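Local coordinates for protein putative D-arabinose 5-phosphate isomerase (Klebsiella pneumoniae subsp. pneumoniae, PDB 3K2V) that probably interconverts D-arabinose 5-phosphate and D-ribulose 5-phosphate and binds the nucleotide sugar CMP-Kdo through its pair of CBS domains, at residues I66-F77 with I97-R107; L118-V129 with G139-L147. All coordinates share one frame; numbering follows the deposited sequence. Where two conformers were deposited one is given.

Contact 1: I66-F77 with I97-R107; sequences ICDDDMNIIGIF and IADVMTRGGIR. With CMK (cytidine 5'-monophosphate 3-deoxy-beta-D-gulo-oct-2-ulo-pyranosonic acid), chain C.
Ile76 and Thr102 form an antiparallel hydrogen-bonded pair that joins the edge strand 102-103 to strand 73-78. Ile76 N donates a hydrogen bond to Thr102 O, and Thr102 N donates one to Ile76 O at 2.8 Å. Two residues along, Gly104 N donates to Ile74 O, while Gly75 CA lies 3.2 Å from Gly104 O in a CA-H...O contact. The classic bulge formed by Ile74 and Gly75 opposite Ile66 adjoins this pairing.

Apolar contacts continue at the helical end. Ile97 CD1 sits over one face of the Phe77 ring, offset toward its rim, in a CH-pi contact 4.1 Å from the centroid. Val100 CG2 packs on Phe77 CE1, and the carbonyl Val100 O lies near the ring plane at the edge. Met101, a selenomethionine extended beyond CG, carries its selenium past Ile66 CG2 and its CE to 3.5 Å from Ile74 CG2; the same methyl lies over the centre of the Arg103 guanidinium.

At the other end, Arg107 folds back at chi3 (67°), which lets NE and NH2 grip Gly105 O side-on. Ile73 CD1 lies over the centre of this guanidinium, and a water joins NH2 to Ile73 O.

The ligand adds polar contacts: Ile106 N donates to N3C of the cytosine at 3.0 Å, and N4C donates to Ile106 O. Thr102 OG1 is 2.9 Å from the ribose O2'. The main chain of Ile106, just beyond the paired strand, thus offers the base both a donor and an acceptor, consistent with recognition of cytosine.

Contact 2: L118-V129 with G139-L147; sequences LNLMQSRHITCV and GVVHMHDLL. With CMK (cytidine 5'-monophosphate 3-deoxy-beta-D-gulo-oct-2-ulo-pyranosonic acid), chain C.
Met143, a selenomethionine, reaches across to the helix 114-124 from a backbone fixed by its own N-H, which donates to Thr127 O at 2.8 Å. Its CB lies 3.7 Å from that same oxygen. With CG anti to the backbone N (chi1 -161°), the chain runs toward the helix, and CG passes Leu118 CD1 at 4.3 Å. Beyond CG the chain passes through SE and bends at chi3; in the conformer given, this brings the terminal CE 3.5 Å from CB of Met121, also a selenomethionine, and close to Ile126 O and Gln122 OE1. The polar end of Gln122 is held by His144 of the second subunit.

Thr127 O has another neighbour, the His142 ring, and sits 3.3 Å above the centre of one face. That ring is fixed in its own plane by His144 N, which donates to ND1, while a water links NE2 to Thr127 OG1. His142 N in turn donates to Asp145 OD2, completing a capping box at the start of helix 143-146. Farther along the hairpin, Val129 and Val141 exchange two backbone bonds.

Cys128 O accepts from N4C of the cytosine at 3.0 Å, and His125, the C-prime residue of the Schellman motif ending the helix, makes a weak bond from ND1 to the sugar O8. Helix, hairpin and closing helix form the alpha-beta-beta-alpha portion of the beta-alpha-beta-beta-alpha CBS fold, its inner strand bordering the nucleotide site.

In the fold
Contact 1 brings together segments from both CBS domains and is only partly buried, whereas contact 2 lies within the second CBS domain and is almost wholly buried. Their centres are 18 Å apart on opposite sides of the chain's centre, yet both touch the same CMP-Kdo. Ile106 of contact 1 bridges them by packing on Leu120, Arg124 and Ile126 of contact 2. Both rest on three backbone bonds between antiparallel segments; contact 1 adds apolar groups lying over arginine guanidinium faces, contact 2 the helix 114-124 packed on the hairpin. Contact 2 alone of the two also meets the second subunit, where Met143 packs against its counterpart, and its His142 and His144 line another CMP-Kdo pocket.

Contact 1: I66-F77 with I97-R107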
loop_
_atom_site.group_PDB
_atom_site.type_symbol
_atom_site.label_atom_id
_atom_site.label_comp_id
_atom_site.label_asym_id
_atom_site.label_seq_id
_atom_site.Cartn_x
_atom_site.Cartn_y
_atom_site.Cartn_z
ATOM N N ILE A 66 7.457 12.274 8.987
ATOM C CA ILE A 66 7.590 12.959 10.252
ATOM C C ILE A 66 8.787 13.888 10.059
ATOM O O ILE A 66 9.892 13.427 9.742
ATOM C CB ILE A 66 7.862 12.000 11.428
ATOM C CG1 ILE A 66 6.677 11.039 11.662
ATOM C CG2 ILE A 66 8.106 12.821 12.718
ATOM C CD1 ILE A 66 6.606 9.812 10.736
ATOM N N CYS A 67 8.543 15.185 10.192
ATOM C CA CYS A 67 9.528 16.234 9.892
ATOM C C CYS A 67 9.725 17.154 11.074
ATOM O O CYS A 67 8.822 17.350 11.880
ATOM C CB CYS A 67 9.053 17.084 8.705
ATOM S SG CYS A 67 8.997 16.184 7.157
ATOM N N ASP A 68 10.904 17.758 11.158
ATOM C CA ASP A 68 11.126 18.825 12.117
ATOM C C ASP A 68 10.628 20.171 11.564
ATOM O O ASP A 68 10.039 20.225 10.469
ATOM C CB ASP A 68 12.590 18.869 12.548
ATOM C CG ASP A 68 13.526 19.356 11.466
ATOM O OD1 ASP A 68 13.083 19.947 10.425
ATOM O OD2 ASP A 68 14.743 19.150 11.685
ATOM N N ASP A 69 10.865 21.248 12.312
ATOM C CA ASP A 69 10.348 22.571 11.950
ATOM C C ASP A 69 10.984 23.131 10.698
ATOM O O ASP A 69 10.445 24.052 10.128
ATOM C CB ASP A 69 10.530 23.590 13.085
ATOM C CG ASP A 69 9.611 23.316 14.266
ATOM O OD1 ASP A 69 8.566 22.633 14.087
ATOM O OD2 ASP A 69 9.937 23.791 15.379
ATOM N N ASP A 70 12.135 22.594 10.302
ATOM C CA ASP A 70 12.811 23.000 9.068
ATOM C C ASP A 70 12.450 22.120 7.870
ATOM O O ASP A 70 13.078 22.225 6.817
ATOM C CB ASP A 70 14.327 22.972 9.292
ATOM C CG ASP A 70 14.767 23.927 10.411
ATOM O OD1 ASP A 70 14.390 25.115 10.365
ATOM O OD2 ASP A 70 15.475 23.479 11.341
HETATM N N MSE A 71 11.451 21.248 8.036
HETATM C CA MSE A 71 11.057 20.264 7.022
HETATM C C MSE A 71 12.162 19.262 6.686
HETATM O O MSE A 71 12.191 18.708 5.593
HETATM C CB MSE A 71 10.516 20.941 5.747
HETATM C CG MSE A 71 9.149 21.577 5.908
HETATM SE SE MSE A 71 7.730 20.299 6.365
HETATM C CE MSE A 71 7.944 19.152 4.920
ATOM N N ASN A 72 13.057 18.994 7.631
ATOM C CA ASN A 72 13.967 17.882 7.497
ATOM C C ASN A 72 13.283 16.590 7.931
ATOM O O ASN A 72 12.528 16.569 8.895
ATOM C CB ASN A 72 15.209 18.097 8.342
ATOM C CG ASN A 72 16.082 19.185 7.800
ATOM O OD1 ASN A 72 16.300 19.275 6.594
ATOM N ND2 ASN A 72 16.595 20.028 8.688
ATOM N N ILE A 73 13.570 15.527 7.215
ATOM C CA ILE A 73 12.949 14.232 7.437
ATOM C C ILE A 73 13.546 13.612 8.690
ATOM O O ILE A 73 14.749 13.454 8.783
ATOM C CB ILE A 73 13.246 13.291 6.248
ATOM C CG1 ILE A 73 12.645 13.860 4.944
ATOM C CG2 ILE A 73 12.734 11.884 6.500
ATOM C CD1 ILE A 73 13.336 13.318 3.674
ATOM N N ILE A 74 12.686 13.255 9.634
ATOM C CA ILE A 74 13.083 12.511 10.814
ATOM C C ILE A 74 12.712 11.041 10.618
ATOM O O ILE A 74 13.469 10.147 10.974
ATOM C CB ILE A 74 12.379 13.047 12.055
ATOM C CG1 ILE A 74 12.677 14.530 12.235
ATOM C CG2 ILE A 74 12.780 12.212 13.335
ATOM C CD1 ILE A 74 11.934 15.123 13.453
ATOM N N GLY A 75 11.563 10.796 10.015
ATOM C CA GLY A 75 11.063 9.449 9.869
ATOM C C GLY A 75 9.881 9.381 8.937
ATOM O O GLY A 75 9.474 10.400 8.333
ATOM N N ILE A 76 9.366 8.172 8.754
ATOM C CA ILE A 76 8.148 7.953 7.998
ATOM C C ILE A 76 7.316 6.882 8.685
ATOM O O ILE A 76 7.823 6.121 9.521
ATOM C CB ILE A 76 8.410 7.528 6.513
ATOM C CG1 ILE A 76 8.884 6.074 6.406
ATOM C CG2 ILE A 76 9.375 8.478 5.834
ATOM C CD1 ILE A 76 10.343 5.931 6.456
ATOM N N PHE A 77 6.042 6.842 8.329
ATOM C CA PHE A 77 5.113 5.821 8.829
ATOM C C PHE A 77 4.113 5.491 7.744
ATOM O O PHE A 77 3.443 6.390 7.218
ATOM C CB PHE A 77 4.426 6.342 10.057
ATOM C CG PHE A 77 3.665 5.292 10.827
ATOM C CD1 PHE A 77 4.331 4.415 11.650
ATOM C CD2 PHE A 77 2.289 5.224 10.756
ATOM C CE1 PHE A 77 3.620 3.432 12.404
ATOM C CE2 PHE A 77 1.571 4.274 11.501
ATOM C CZ PHE A 77 2.239 3.391 12.321
ATOM N N ILE A 97 3.776 9.162 17.606
ATOM C CA ILE A 97 4.371 8.803 16.320
ATOM C C ILE A 97 5.870 8.547 16.450
ATOM O O ILE A 97 6.404 7.663 15.790
ATOM C CB ILE A 97 4.057 9.810 15.172
ATOM C CG1 ILE A 97 4.216 9.135 13.802
ATOM C CG2 ILE A 97 4.922 11.116 15.296
ATOM C CD1 ILE A 97 3.367 7.868 13.557
ATOM N N ALA A 98 6.521 9.282 17.329
ATOM C CA ALA A 98 7.977 9.193 17.515
ATOM C C ALA A 98 8.379 7.778 17.986
ATOM O O ALA A 98 9.457 7.289 17.672
ATOM C CB ALA A 98 8.437 10.212 18.571
ATOM N N ASP A 99 7.495 7.125 18.708
ATOM C CA ASP A 99 7.817 5.810 19.225
ATOM C C ASP A 99 7.633 4.671 18.222
ATOM O O ASP A 99 8.206 3.604 18.414
ATOM C CB ASP A 99 6.996 5.566 20.475
ATOM C CG ASP A 99 7.398 6.489 21.614
ATOM O OD1 ASP A 99 8.508 7.132 21.579
ATOM O OD2 ASP A 99 6.588 6.591 22.546
ATOM N N VAL A 100 6.838 4.885 17.175
ATOM C CA VAL A 100 6.521 3.821 16.232
ATOM C C VAL A 100 6.948 4.074 14.787
ATOM O O VAL A 100 6.846 3.176 13.946
ATOM C CB VAL A 100 5.028 3.448 16.275
ATOM C CG1 VAL A 100 4.638 2.986 17.686
ATOM C CG2 VAL A 100 4.103 4.601 15.786
HETATM N N MSE A 101 7.418 5.282 14.483
HETATM C CA MSE A 101 7.854 5.604 13.126
HETATM C C MSE A 101 9.094 4.806 12.707
HETATM O O MSE A 101 9.877 4.384 13.559
HETATM C CB MSE A 101 8.203 7.086 13.033
HETATM C CG MSE A 101 9.379 7.493 13.848
HETATM SE SE MSE A 101 9.678 9.437 13.779
HETATM C CE MSE A 101 11.177 9.524 14.981
ATOM N N THR A 102 9.256 4.611 11.401
ATOM C CA THR A 102 10.519 4.145 10.818
ATOM C C THR A 102 11.445 5.345 10.767
ATOM O O THR A 102 11.065 6.391 10.269
ATOM C CB THR A 102 10.289 3.604 9.379
ATOM O OG1 THR A 102 9.475 2.437 9.447
ATOM C CG2 THR A 102 11.586 3.274 8.625
ATOM N N ARG A 103 12.650 5.220 11.297
ATOM C CA ARG A 103 13.576 6.341 11.281
ATOM C C ARG A 103 14.170 6.522 9.880
ATOM O O ARG A 103 14.358 5.548 9.146
ATOM C CB ARG A 103 14.658 6.172 12.337
ATOM C CG ARG A 103 14.110 6.376 13.742
ATOM C CD ARG A 103 15.190 6.809 14.744
ATOM N NE ARG A 103 14.566 7.327 15.969
ATOM C CZ ARG A 103 14.452 8.620 16.302
ATOM N NH1 ARG A 103 14.935 9.596 15.527
ATOM N NH2 ARG A 103 13.841 8.942 17.440
ATOM N N GLY A 104 14.422 7.771 9.505
ATOM C CA GLY A 104 14.913 8.081 8.161
ATOM C C GLY A 104 13.813 7.918 7.130
ATOM O O GLY A 104 12.669 8.325 7.346
ATOM N N GLY A 105 14.122 7.264 6.025
ATOM C CA GLY A 105 13.169 7.090 4.948
ATOM C C GLY A 105 13.908 7.060 3.626
ATOM O O GLY A 105 14.907 7.772 3.442
ATOM N N ILE A 106 13.417 6.230 2.713
ATOM C CA ILE A 106 14.001 6.056 1.394
ATOM C C ILE A 106 13.648 7.291 0.550
ATOM O O ILE A 106 12.502 7.705 0.482
ATOM C CB ILE A 106 13.499 4.761 0.738
ATOM C CG1 ILE A 106 13.962 3.534 1.569
ATOM C CG2 ILE A 106 14.031 4.629 -0.678
ATOM C CD1 ILE A 106 13.138 2.247 1.304
ATOM N N ARG A 107 14.645 7.893 -0.066
ATOM C CA ARG A 107 14.410 9.144 -0.772
ATOM C C ARG A 107 15.216 9.211 -2.055
ATOM O O ARG A 107 16.204 8.509 -2.212
ATOM C CB ARG A 107 14.786 10.303 0.131
ATOM C CG ARG A 107 16.255 10.324 0.423
ATOM C CD ARG A 107 16.568 11.034 1.698
ATOM N NE ARG A 107 16.070 10.354 2.879
ATOM C CZ ARG A 107 16.245 10.828 4.109
ATOM N NH1 ARG A 107 16.910 11.966 4.315
ATOM N NH2 ARG A 107 15.770 10.173 5.137
HETATM N N1C CMK C . 9.663 2.968 3.871
HETATM C C2C CMK C . 10.780 3.818 3.868
HETATM N N3C CMK C . 10.795 4.861 2.942
HETATM C C4C CMK C . 9.798 5.059 1.999
HETATM C C5C CMK C . 8.680 4.208 1.999
HETATM C C6C CMK C . 8.627 3.161 2.937
HETATM O O2C CMK C . 11.713 3.696 4.678
HETATM N N4C CMK C . 9.946 6.103 1.154
HETATM C "C1'" CMK C . 9.627 1.848 4.879
HETATM C "C2'" CMK C . 8.283 1.763 5.616
HETATM O "O2'" CMK C . 8.339 2.635 6.754
HETATM C "C3'" CMK C . 8.237 0.286 6.006
HETATM C "C4'" CMK C . 9.006 -0.409 4.864
HETATM O "O4'" CMK C . 9.763 0.645 4.131
HETATM O "O3'" CMK C . 8.925 0.093 7.229
HETATM C "C5'" CMK C . 8.096 -1.016 3.807
HETATM O "O5'" CMK C . 7.122 -0.058 3.313
HETATM P PA CMK C . 5.556 -0.571 3.243
HETATM O O1A CMK C . 5.063 -0.777 4.633
HETATM O O2A CMK C . 4.727 0.429 2.500
HETATM O O6 CMK C . 4.943 -3.796 1.130
HETATM C C2 CMK C . 4.746 -3.095 2.382
HETATM O O2 CMK C . 5.674 -1.969 2.401
HETATM C C3 CMK C . 3.275 -2.647 2.450
HETATM C C4 CMK C . 2.274 -3.764 2.080
HETATM O O4 CMK C . 0.920 -3.224 2.039
HETATM C C5 CMK C . 2.629 -4.436 0.772
HETATM C C6 CMK C . 4.064 -4.931 0.906
HETATM C C7 CMK C . 4.581 -5.587 -0.367
HETATM C C1 CMK C . 5.179 -3.943 3.592
HETATM O O1X CMK C . 6.408 -4.162 3.682
HETATM O O1Y CMK C . 4.324 -4.313 4.423
HETATM O O5 CMK C . 2.516 -3.522 -0.345
HETATM C C8 CMK C . 5.959 -6.227 -0.134
HETATM O O8 CMK C . 6.489 -6.593 -1.406
HETATM O O7 CMK C . 3.679 -6.598 -0.768
HETATM O O HOH W 1 16.339 11.632 7.364
#

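Contact 2: L118-V129 with G139-L147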
loop_
_atom_site.group_PDB
_atom_site.type_symbol
_atom_site.label_atom_id
_atom_site.label_comp_id
_atom_site.label_asym_id
_atom_site.label_seq_id
_atom_site.Cartn_x
_atom_site.Cartn_y
_atom_site.Cartn_z
ATOM N N LEU A 118 10.699 4.259 -10.144
ATOM C CA LEU A 118 9.937 3.005 -10.204
ATOM C C LEU A 118 10.829 1.818 -9.862
ATOM O O LEU A 118 10.433 0.930 -9.092
ATOM C CB LEU A 118 9.334 2.844 -11.596
ATOM C CG LEU A 118 8.560 1.557 -11.898
ATOM C CD1 LEU A 118 7.322 1.482 -11.015
ATOM C CD2 LEU A 118 8.223 1.551 -13.382
ATOM N N ASN A 119 12.023 1.801 -10.451
ATOM C CA ASN A 119 12.976 0.719 -10.223
ATOM C C ASN A 119 13.350 0.622 -8.752
ATOM O O ASN A 119 13.410 -0.479 -8.208
ATOM C CB ASN A 119 14.240 0.876 -11.093
ATOM C CG ASN A 119 14.014 0.463 -12.550
ATOM O OD1 ASN A 119 13.096 -0.274 -12.857
ATOM N ND2 ASN A 119 14.867 0.952 -13.450
ATOM N N LEU A 120 13.560 1.771 -8.105
ATOM C CA LEU A 120 13.874 1.811 -6.677
ATOM C C LEU A 120 12.716 1.275 -5.867
ATOM O O LEU A 120 12.911 0.480 -4.926
ATOM C CB LEU A 120 14.217 3.241 -6.218
ATOM C CG LEU A 120 14.535 3.392 -4.723
ATOM C CD1 LEU A 120 15.812 2.601 -4.355
ATOM C CD2 LEU A 120 14.689 4.848 -4.325
HETATM N N MSE A 121 11.506 1.686 -6.221
HETATM C CA MSE A 121 10.323 1.246 -5.475
HETATM C C MSE A 121 10.133 -0.272 -5.603
HETATM O O MSE A 121 9.830 -0.955 -4.619
HETATM C CB MSE A 121 9.070 2.018 -5.912
HETATM C CG MSE A 121 9.039 3.455 -5.383
HETATM SE SE MSE A 121 7.321 4.418 -5.689
HETATM C CE MSE A 121 7.789 5.460 -7.255
ATOM N N GLN A 122 10.342 -0.784 -6.816
ATOM C CA GLN A 122 10.279 -2.222 -7.082
ATOM C C GLN A 122 11.311 -2.965 -6.277
ATOM O O GLN A 122 10.990 -3.966 -5.664
ATOM C CB GLN A 122 10.543 -2.531 -8.561
ATOM C CG GLN A 122 9.393 -2.214 -9.459
ATOM C CD GLN A 122 8.238 -3.139 -9.228
ATOM O OE1 GLN A 122 7.264 -2.771 -8.559
ATOM N NE2 GLN A 122 8.344 -4.367 -9.736
ATOM N N SER A 123 12.550 -2.486 -6.296
ATOM C CA SER A 123 13.628 -3.192 -5.615
ATOM C C SER A 123 13.506 -3.124 -4.098
ATOM O O SER A 123 13.952 -4.043 -3.408
ATOM C CB SER A 123 15.000 -2.727 -6.085
ATOM O OG SER A 123 15.346 -1.482 -5.539
ATOM N N ARG A 124 12.863 -2.086 -3.570
ATOM C CA ARG A 124 12.643 -1.984 -2.129
ATOM C C ARG A 124 11.255 -2.418 -1.666
ATOM O O ARG A 124 10.997 -2.447 -0.465
ATOM C CB ARG A 124 12.908 -0.553 -1.645
ATOM C CG ARG A 124 14.267 0.022 -2.036
ATOM C CD ARG A 124 15.417 -0.791 -1.487
ATOM N NE ARG A 124 15.500 -0.647 -0.032
ATOM C CZ ARG A 124 16.167 0.322 0.602
ATOM N NH1 ARG A 124 16.835 1.261 -0.074
ATOM N NH2 ARG A 124 16.169 0.347 1.931
ATOM N N HIS A 125 10.367 -2.767 -2.593
ATOM C CA HIS A 125 8.986 -3.157 -2.255
ATOM C C HIS A 125 8.231 -2.116 -1.440
ATOM O O HIS A 125 7.615 -2.418 -0.420
ATOM C CB HIS A 125 8.956 -4.536 -1.587
ATOM C CG HIS A 125 9.635 -5.583 -2.407
ATOM N ND1 HIS A 125 8.943 -6.468 -3.212
ATOM C CD2 HIS A 125 10.951 -5.830 -2.612
ATOM C CE1 HIS A 125 9.808 -7.243 -3.844
ATOM N NE2 HIS A 125 11.034 -6.870 -3.505
ATOM N N ILE A 126 8.254 -0.891 -1.944
ATOM C CA ILE A 126 7.514 0.226 -1.367
ATOM C C ILE A 126 6.674 0.839 -2.477
ATOM O O ILE A 126 6.958 0.609 -3.643
ATOM C CB ILE A 126 8.479 1.271 -0.757
ATOM C CG1 ILE A 126 9.448 1.830 -1.822
ATOM C CG2 ILE A 126 9.250 0.636 0.419
ATOM C CD1 ILE A 126 10.449 2.963 -1.309
ATOM N N THR A 127 5.632 1.578 -2.126
ATOM C CA THR A 127 4.795 2.198 -3.138
ATOM C C THR A 127 4.827 3.741 -3.125
ATOM O O THR A 127 4.103 4.381 -3.873
ATOM C CB THR A 127 3.381 1.709 -3.043
ATOM O OG1 THR A 127 2.900 1.938 -1.718
ATOM C CG2 THR A 127 3.321 0.170 -3.373
ATOM N N CYS A 128 5.667 4.332 -2.294
ATOM C CA CYS A 128 5.739 5.807 -2.211
ATOM C C CYS A 128 7.134 6.200 -1.726
ATOM O O CYS A 128 7.612 5.632 -0.737
ATOM C CB CYS A 128 4.622 6.345 -1.272
ATOM S SG CYS A 128 4.244 8.148 -1.401
ATOM N N VAL A 129 7.787 7.162 -2.411
ATOM C CA VAL A 129 9.170 7.539 -2.140
ATOM C C VAL A 129 9.243 9.047 -1.836
ATOM O O VAL A 129 8.494 9.857 -2.411
ATOM C CB VAL A 129 10.098 7.111 -3.317
ATOM C CG1 VAL A 129 9.712 7.834 -4.599
ATOM C CG2 VAL A 129 11.575 7.363 -3.024
ATOM N N GLY A 139 8.975 16.845 -1.539
ATOM C CA GLY A 139 7.783 16.271 -2.111
ATOM C C GLY A 139 7.746 14.766 -1.923
ATOM O O GLY A 139 8.627 14.190 -1.296
ATOM N N VAL A 140 6.699 14.150 -2.468
ATOM C CA VAL A 140 6.499 12.708 -2.381
ATOM C C VAL A 140 5.914 12.244 -3.701
ATOM O O VAL A 140 5.105 12.951 -4.310
ATOM C CB VAL A 140 5.558 12.342 -1.221
ATOM C CG1 VAL A 140 5.327 10.855 -1.158
ATOM C CG2 VAL A 140 6.119 12.828 0.116
ATOM N N VAL A 141 6.358 11.077 -4.149
ATOM C CA VAL A 141 5.832 10.449 -5.350
ATOM C C VAL A 141 5.309 9.073 -4.982
ATOM O O VAL A 141 6.007 8.318 -4.320
ATOM C CB VAL A 141 6.904 10.231 -6.434
ATOM C CG1 VAL A 141 6.238 9.711 -7.723
ATOM C CG2 VAL A 141 7.675 11.494 -6.698
ATOM N N HIS A 142 4.104 8.753 -5.449
ATOM C CA HIS A 142 3.493 7.442 -5.248
ATOM C C HIS A 142 3.557 6.688 -6.564
ATOM O O HIS A 142 3.536 7.289 -7.654
ATOM C CB HIS A 142 2.029 7.613 -4.836
ATOM C CG HIS A 142 1.414 6.376 -4.245
ATOM N ND1 HIS A 142 0.931 5.341 -5.020
ATOM C CD2 HIS A 142 1.195 6.016 -2.960
ATOM C CE1 HIS A 142 0.450 4.388 -4.237
ATOM N NE2 HIS A 142 0.596 4.770 -2.979
HETATM N N MSE A 143 3.621 5.363 -6.467
HETATM C CA MSE A 143 3.580 4.519 -7.661
HETATM C C MSE A 143 2.404 4.905 -8.566
HETATM O O MSE A 143 2.580 4.938 -9.785
HETATM C CB MSE A 143 3.553 3.024 -7.292
HETATM C CG MSE A 143 3.964 2.070 -8.434
HETATM SE SE MSE A 143 4.329 0.245 -7.746
HETATM C CE MSE A 143 6.102 0.552 -6.993
ATOM N N HIS A 144 1.244 5.238 -7.993
ATOM C CA HIS A 144 0.079 5.679 -8.789
ATOM C C HIS A 144 0.372 6.897 -9.668
ATOM O O HIS A 144 -0.134 6.989 -10.781
ATOM C CB HIS A 144 -1.120 6.030 -7.896
ATOM C CG HIS A 144 -1.823 4.839 -7.329
ATOM N ND1 HIS A 144 -2.170 3.748 -8.090
ATOM C CD2 HIS A 144 -2.260 4.579 -6.078
ATOM C CE1 HIS A 144 -2.783 2.859 -7.329
ATOM N NE2 HIS A 144 -2.857 3.341 -6.105
ATOM N N ASP A 145 1.184 7.816 -9.154
ATOM C CA ASP A 145 1.594 9.023 -9.891
ATOM C C ASP A 145 2.395 8.695 -11.152
ATOM O O ASP A 145 2.297 9.402 -12.157
ATOM C CB ASP A 145 2.448 9.935 -9.015
ATOM C CG ASP A 145 1.728 10.405 -7.770
ATOM O OD1 ASP A 145 0.534 10.700 -7.864
ATOM O OD2 ASP A 145 2.356 10.483 -6.692
ATOM N N LEU A 146 3.174 7.622 -11.109
ATOM C CA LEU A 146 4.011 7.253 -12.240
ATOM C C LEU A 146 3.223 6.623 -13.373
ATOM O O LEU A 146 3.746 6.514 -14.482
ATOM C CB LEU A 146 5.172 6.355 -11.803
ATOM C CG LEU A 146 6.007 6.928 -10.659
ATOM C CD1 LEU A 146 7.176 6.021 -10.341
ATOM C CD2 LEU A 146 6.495 8.359 -10.911
ATOM N N LEU A 147 1.959 6.278 -13.134
ATOM C CA LEU A 147 1.088 5.727 -14.174
ATOM C C LEU A 147 -0.115 6.604 -14.554
ATOM O O LEU A 147 -0.969 6.161 -15.317
ATOM C CB LEU A 147 0.534 4.379 -13.721
ATOM C CG LEU A 147 1.421 3.496 -12.849
ATOM C CD1 LEU A 147 0.543 2.388 -12.278
ATOM C CD2 LEU A 147 2.631 2.957 -13.611
HETATM N N1C CMK C . 9.663 2.968 3.871
HETATM C C2C CMK C . 10.780 3.818 3.868
HETATM N N3C CMK C . 10.795 4.861 2.942
HETATM C C4C CMK C . 9.798 5.059 1.999
HETATM C C5C CMK C . 8.680 4.208 1.999
HETATM C C6C CMK C . 8.627 3.161 2.937
HETATM O O2C CMK C . 11.713 3.696 4.678
HETATM N N4C CMK C . 9.946 6.103 1.154
HETATM C "C1'" CMK C . 9.627 1.848 4.879
HETATM C "C2'" CMK C . 8.283 1.763 5.616
HETATM O "O2'" CMK C . 8.339 2.635 6.754
HETATM C "C3'" CMK C . 8.237 0.286 6.006
HETATM C "C4'" CMK C . 9.006 -0.409 4.864
HETATM O "O4'" CMK C . 9.763 0.645 4.131
HETATM O "O3'" CMK C . 8.925 0.093 7.229
HETATM C "C5'" CMK C . 8.096 -1.016 3.807
HETATM O "O5'" CMK C . 7.122 -0.058 3.313
HETATM P PA CMK C . 5.556 -0.571 3.243
HETATM O O1A CMK C . 5.063 -0.777 4.633
HETATM O O2A CMK C . 4.727 0.429 2.500
HETATM O O6 CMK C . 4.943 -3.796 1.130
HETATM C C2 CMK C . 4.746 -3.095 2.382
HETATM O O2 CMK C . 5.674 -1.969 2.401
HETATM C C3 CMK C . 3.275 -2.647 2.450
HETATM C C4 CMK C . 2.274 -3.764 2.080
HETATM O O4 CMK C . 0.920 -3.224 2.039
HETATM C C5 CMK C . 2.629 -4.436 0.772
HETATM C C6 CMK C . 4.064 -4.931 0.906
HETATM C C7 CMK C . 4.581 -5.587 -0.367
HETATM C C1 CMK C . 5.179 -3.943 3.592
HETATM O O1X CMK C . 6.408 -4.162 3.682
HETATM O O1Y CMK C . 4.324 -4.313 4.423
HETATM O O5 CMK C . 2.516 -3.522 -0.345
HETATM C C8 CMK C . 5.959 -6.227 -0.134
HETATM O O8 CMK C . 6.489 -6.593 -1.406
HETATM O O7 CMK C . 3.679 -6.598 -0.768
HETATM O O HOH W 2 0.261 2.917 -1.101
#